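Protein yesU (Bacillus subtilis, PDB 1OQ1) is of unknown function but has a galectin-like beta-sandwich fold of the concanavalin clan, so it may bind carbohydrate. Local coordinates at residues F81-F93 / G192-Q204. Sequence-based numbering, arbitrary orientation.
Sequences FFAAAGIRGEDLF and GPVLTKGKIGFRQ. With ACY (acetic acid), chain E.
Phe81 and Gly201 face each other as an antiparallel hydrogen-bonded pair, the bond from Phe81 N to Gly201 O being nearly straight (2.9 Å, 172°). Gly201 O lies at the edge of the Phe81 ring, near its plane, and the ring edge also meets the aliphatic part of Arg203, Phe81 CE2 lying 3.8 Å from Arg203 CD. The two side chains run the same way, with ring and guanidinium 75° apart. The extended arginine thereby carries its head beyond the ring, where NE and NH2 grip both oxygens of an acetate, probably from the crystallisation liquor.

Ala84 and Lys199 form the next such pair, in which Lys199 N bonds to Ala84 O. Between the pairs an extra residue, Ala83, makes a G1 bulge with positive phi. Packing is tight here: Gly198 comes so close to Ala83 and Ala84 that a CB would clash. Water 1 joins Ala83 N to Gly198 O.

Lys199 bends at chi2 (-69°), and its long chain slides past Leu92, Lys199 CG lying 3.6 Å from Leu92 CB, and reaches the Phe93 ring with CE. Its ammonium forms a salt bridge with Asp91 OD1 (2.9 Å from NZ) and also bonds to Pro56 O and Thr58 OG1. Asp91 OD2 accepts from Phe93 N in an Asx turn, which helps fix the carboxylate.

On the looser side, Thr196 and Lys197 turn their side chains outward and line the contact mainly with backbone. This is a bulged antiparallel strand pair, central in one sheet of a galectin-like beta-sandwich.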
loop_
_atom_site.group_PDB
_atom_site.type_symbol
_atom_site.label_atom_id
_atom_site.label_comp_id
_atom_site.label_asym_id
_atom_site.label_seq_id
_atom_site.Cartn_x
_atom_site.Cartn_y
_atom_site.Cartn_z
ATOM N N PHE A 81 0.792 -0.947 -2.388
ATOM C CA PHE A 81 0.708 -1.139 -3.830
ATOM C C PHE A 81 -0.747 -1.533 -4.102
ATOM O O PHE A 81 -1.345 -2.271 -3.316
ATOM C CB PHE A 81 1.616 -2.292 -4.283
ATOM C CG PHE A 81 3.049 -1.895 -4.521
ATOM C CD1 PHE A 81 3.464 -1.471 -5.781
ATOM C CD2 PHE A 81 3.983 -1.945 -3.489
ATOM C CE1 PHE A 81 4.795 -1.105 -6.011
ATOM C CE2 PHE A 81 5.313 -1.582 -3.709
ATOM C CZ PHE A 81 5.718 -1.162 -4.973
ATOM N N PHE A 82 -1.326 -1.024 -5.184
ATOM C CA PHE A 82 -2.692 -1.398 -5.560
ATOM C C PHE A 82 -2.881 -1.345 -7.082
ATOM O O PHE A 82 -2.087 -0.726 -7.781
ATOM C CB PHE A 82 -3.742 -0.546 -4.809
ATOM C CG PHE A 82 -3.562 0.946 -4.932
ATOM C CD1 PHE A 82 -4.486 1.710 -5.642
ATOM C CD2 PHE A 82 -2.528 1.600 -4.266
ATOM C CE1 PHE A 82 -4.393 3.103 -5.682
ATOM C CE2 PHE A 82 -2.422 2.997 -4.297
ATOM C CZ PHE A 82 -3.358 3.748 -5.004
ATOM N N ALA A 83 -3.918 -2.007 -7.592
ATOM C CA ALA A 83 -4.166 -2.062 -9.039
ATOM C C ALA A 83 -2.914 -2.613 -9.731
ATOM O O ALA A 83 -2.538 -2.174 -10.823
ATOM C CB ALA A 83 -4.501 -0.664 -9.586
ATOM N N ALA A 84 -2.279 -3.589 -9.091
ATOM C CA ALA A 84 -1.053 -4.186 -9.616
ATOM C C ALA A 84 -1.311 -5.402 -10.504
ATOM O O ALA A 84 -2.038 -6.320 -10.121
ATOM C CB ALA A 84 -0.133 -4.568 -8.460
ATOM N N ALA A 85 -0.709 -5.393 -11.691
ATOM C CA ALA A 85 -0.846 -6.492 -12.641
ATOM C C ALA A 85 0.275 -6.419 -13.673
ATOM O O ALA A 85 1.005 -5.433 -13.738
ATOM C CB ALA A 85 -2.200 -6.422 -13.334
ATOM N N GLY A 86 0.424 -7.468 -14.476
ATOM C CA GLY A 86 1.466 -7.453 -15.485
ATOM C C GLY A 86 1.208 -6.336 -16.475
ATOM O O GLY A 86 0.068 -5.901 -16.635
ATOM N N ILE A 87 2.253 -5.871 -17.150
ATOM C CA ILE A 87 2.100 -4.796 -18.126
ATOM C C ILE A 87 1.152 -5.186 -19.258
ATOM O O ILE A 87 0.578 -4.321 -19.924
ATOM C CB ILE A 87 3.469 -4.381 -18.712
ATOM C CG1 ILE A 87 4.318 -3.733 -17.614
ATOM C CG2 ILE A 87 3.277 -3.412 -19.872
ATOM C CD1 ILE A 87 5.685 -3.280 -18.078
ATOM N N ARG A 88 0.981 -6.486 -19.477
ATOM C CA ARG A 88 0.082 -6.958 -20.523
ATOM C C ARG A 88 -1.223 -7.480 -19.927
ATOM O O ARG A 88 -1.991 -8.178 -20.591
ATOM C CB ARG A 88 0.751 -8.058 -21.349
ATOM C CG ARG A 88 1.980 -7.598 -22.113
ATOM C CD ARG A 88 2.527 -8.720 -22.975
ATOM N NE ARG A 88 3.710 -8.314 -23.729
ATOM C CZ ARG A 88 4.351 -9.100 -24.589
ATOM N NH1 ARG A 88 3.922 -10.336 -24.807
ATOM N NH2 ARG A 88 5.422 -8.651 -25.232
ATOM N N GLY A 89 -1.469 -7.139 -18.668
ATOM C CA GLY A 89 -2.688 -7.575 -18.011
ATOM C C GLY A 89 -2.593 -8.929 -17.338
ATOM O O GLY A 89 -3.604 -9.468 -16.892
ATOM N N GLU A 90 -1.390 -9.486 -17.253
ATOM C CA GLU A 90 -1.218 -10.787 -16.619
ATOM C C GLU A 90 -1.441 -10.722 -15.111
ATOM O O GLU A 90 -1.247 -9.674 -14.480
ATOM C CB GLU A 90 0.191 -11.341 -16.873
ATOM C CG GLU A 90 0.624 -11.353 -18.327
ATOM C CD GLU A 90 1.479 -10.156 -18.688
ATOM O OE1 GLU A 90 1.103 -9.020 -18.325
ATOM O OE2 GLU A 90 2.528 -10.350 -19.338
ATOM N N ASP A 91 -1.860 -11.848 -14.540
ATOM C CA ASP A 91 -2.057 -11.943 -13.101
ATOM C C ASP A 91 -0.679 -11.672 -12.512
ATOM O O ASP A 91 0.323 -12.200 -13.000
ATOM C CB ASP A 91 -2.505 -13.352 -12.715
ATOM C CG ASP A 91 -2.720 -13.504 -11.226
ATOM O OD1 ASP A 91 -3.802 -13.106 -10.738
ATOM O OD2 ASP A 91 -1.806 -14.007 -10.540
ATOM N N LEU A 92 -0.614 -10.864 -11.462
ATOM C CA LEU A 92 0.673 -10.534 -10.860
ATOM C C LEU A 92 1.538 -11.744 -10.509
ATOM O O LEU A 92 2.757 -11.626 -10.378
ATOM C CB LEU A 92 0.464 -9.698 -9.599
ATOM C CG LEU A 92 1.674 -8.861 -9.193
ATOM C CD1 LEU A 92 1.902 -7.767 -10.232
ATOM C CD2 LEU A 92 1.434 -8.240 -7.837
ATOM N N PHE A 93 0.921 -12.911 -10.358
ATOM C CA PHE A 93 1.690 -14.093 -9.993
ATOM C C PHE A 93 1.841 -15.113 -11.113
ATOM O O PHE A 93 2.245 -16.255 -10.877
ATOM C CB PHE A 93 1.077 -14.728 -8.746
ATOM C CG PHE A 93 0.944 -13.765 -7.599
ATOM C CD1 PHE A 93 2.065 -13.110 -7.094
ATOM C CD2 PHE A 93 -0.302 -13.467 -7.062
ATOM C CE1 PHE A 93 1.945 -12.167 -6.074
ATOM C CE2 PHE A 93 -0.432 -12.523 -6.040
ATOM C CZ PHE A 93 0.694 -11.874 -5.548
ATOM N N GLY A 192 0.315 7.156 -19.311
ATOM C CA GLY A 192 -0.280 5.932 -19.821
ATOM C C GLY A 192 -1.727 5.725 -19.420
ATOM O O GLY A 192 -2.283 6.507 -18.649
ATOM N N PRO A 193 -2.367 4.665 -19.937
ATOM C CA PRO A 193 -3.764 4.358 -19.627
ATOM C C PRO A 193 -4.027 4.232 -18.128
ATOM O O PRO A 193 -3.148 3.862 -17.352
ATOM C CB PRO A 193 -3.995 3.040 -20.357
ATOM C CG PRO A 193 -3.088 3.157 -21.545
ATOM C CD PRO A 193 -1.831 3.719 -20.931
ATOM N N VAL A 194 -5.250 4.548 -17.734
ATOM C CA VAL A 194 -5.649 4.456 -16.340
ATOM C C VAL A 194 -5.591 2.992 -15.901
ATOM O O VAL A 194 -6.010 2.098 -16.648
ATOM C CB VAL A 194 -7.094 4.993 -16.156
ATOM C CG1 VAL A 194 -7.618 4.634 -14.784
ATOM C CG2 VAL A 194 -7.118 6.512 -16.347
ATOM N N LEU A 195 -5.059 2.743 -14.707
ATOM C CA LEU A 195 -4.986 1.383 -14.181
ATOM C C LEU A 195 -6.342 1.059 -13.561
ATOM O O LEU A 195 -7.020 1.944 -13.042
ATOM C CB LEU A 195 -3.869 1.258 -13.144
ATOM C CG LEU A 195 -2.475 1.559 -13.709
ATOM C CD1 LEU A 195 -1.415 1.264 -12.654
ATOM C CD2 LEU A 195 -2.240 0.712 -14.959
ATOM N N THR A 196 -6.737 -0.205 -13.611
ATOM C CA THR A 196 -8.043 -0.584 -13.093
ATOM C C THR A 196 -8.010 -1.583 -11.943
ATOM O O THR A 196 -7.943 -1.190 -10.778
ATOM C CB THR A 196 -8.932 -1.131 -14.239
ATOM O OG1 THR A 196 -8.296 -2.263 -14.852
ATOM C CG2 THR A 196 -9.150 -0.050 -15.301
ATOM N N LYS A 197 -8.060 -2.870 -12.275
ATOM C CA LYS A 197 -8.058 -3.939 -11.278
ATOM C C LYS A 197 -6.645 -4.425 -10.977
ATOM O O LYS A 197 -5.696 -4.064 -11.673
ATOM C CB LYS A 197 -8.892 -5.116 -11.787
ATOM C CG LYS A 197 -8.348 -5.720 -13.069
ATOM C CD LYS A 197 -9.215 -6.857 -13.581
ATOM C CE LYS A 197 -8.654 -7.417 -14.879
ATOM N NZ LYS A 197 -9.509 -8.503 -15.436
ATOM N N GLY A 198 -6.505 -5.249 -9.943
ATOM C CA GLY A 198 -5.189 -5.763 -9.602
ATOM C C GLY A 198 -4.999 -6.171 -8.154
ATOM O O GLY A 198 -5.929 -6.120 -7.349
ATOM N N LYS A 199 -3.780 -6.571 -7.815
ATOM C CA LYS A 199 -3.474 -6.998 -6.458
ATOM C C LYS A 199 -3.106 -5.810 -5.575
ATOM O O LYS A 199 -2.736 -4.742 -6.066
ATOM C CB LYS A 199 -2.293 -7.969 -6.449
ATOM C CG LYS A 199 -2.337 -9.078 -7.485
ATOM C CD LYS A 199 -3.424 -10.095 -7.217
ATOM C CE LYS A 199 -3.271 -11.290 -8.164
ATOM N NZ LYS A 199 -4.385 -12.270 -8.023
ATOM N N ILE A 200 -3.204 -6.025 -4.267
ATOM C CA ILE A 200 -2.838 -5.023 -3.273
ATOM C C ILE A 200 -1.698 -5.630 -2.453
ATOM O O ILE A 200 -1.761 -6.798 -2.063
ATOM C CB ILE A 200 -4.012 -4.691 -2.337
ATOM C CG1 ILE A 200 -5.101 -3.960 -3.128
ATOM C CG2 ILE A 200 -3.516 -3.843 -1.163
ATOM C CD1 ILE A 200 -6.354 -3.687 -2.345
ATOM N N GLY A 201 -0.659 -4.841 -2.203
ATOM C CA GLY A 201 0.477 -5.337 -1.449
ATOM C C GLY A 201 1.004 -4.351 -0.425
ATOM O O GLY A 201 0.825 -3.137 -0.558
ATOM N N PHE A 202 1.674 -4.885 0.592
ATOM C CA PHE A 202 2.236 -4.087 1.670
ATOM C C PHE A 202 3.755 -4.103 1.631
ATOM O O PHE A 202 4.373 -5.150 1.832
ATOM C CB PHE A 202 1.759 -4.639 3.015
ATOM C CG PHE A 202 0.289 -4.463 3.249
ATOM C CD1 PHE A 202 -0.184 -3.407 4.026
ATOM C CD2 PHE A 202 -0.629 -5.321 2.652
ATOM C CE1 PHE A 202 -1.549 -3.206 4.203
ATOM C CE2 PHE A 202 -2.001 -5.129 2.823
ATOM C CZ PHE A 202 -2.459 -4.069 3.600
ATOM N N ARG A 203 4.356 -2.946 1.374
ATOM C CA ARG A 203 5.811 -2.856 1.334
ATOM C C ARG A 203 6.383 -2.126 2.535
ATOM O O ARG A 203 5.753 -1.235 3.100
ATOM C CB ARG A 203 6.279 -2.137 0.063
ATOM C CG ARG A 203 7.781 -1.805 0.052
ATOM C CD ARG A 203 8.191 -1.165 -1.268
ATOM N NE ARG A 203 9.631 -0.930 -1.392
ATOM C CZ ARG A 203 10.546 -1.897 -1.436
ATOM N NH1 ARG A 203 10.177 -3.166 -1.354
ATOM N NH2 ARG A 203 11.828 -1.599 -1.600
ATOM N N GLN A 204 7.584 -2.522 2.932
ATOM C CA GLN A 204 8.278 -1.864 4.022
ATOM C C GLN A 204 9.748 -1.813 3.676
ATOM O O GLN A 204 10.276 -2.732 3.047
ATOM C CB GLN A 204 8.132 -2.622 5.346
ATOM C CG GLN A 204 6.748 -2.596 5.962
ATOM C CD GLN A 204 6.757 -3.058 7.414
ATOM O OE1 GLN A 204 7.784 -3.512 7.934
ATOM N NE2 GLN A 204 5.612 -2.949 8.073
HETATM C C ACY E . 12.054 1.770 -1.675
HETATM O O ACY E . 10.767 1.807 -1.426
HETATM O OXT ACY E . 12.827 0.751 -1.643
HETATM C CH3 ACY E . 12.649 3.122 -2.032
HETATM O O HOH W 1 -6.228 -3.299 -6.567
HETATM O O HOH W 2 -2.976 -15.113 -8.459
#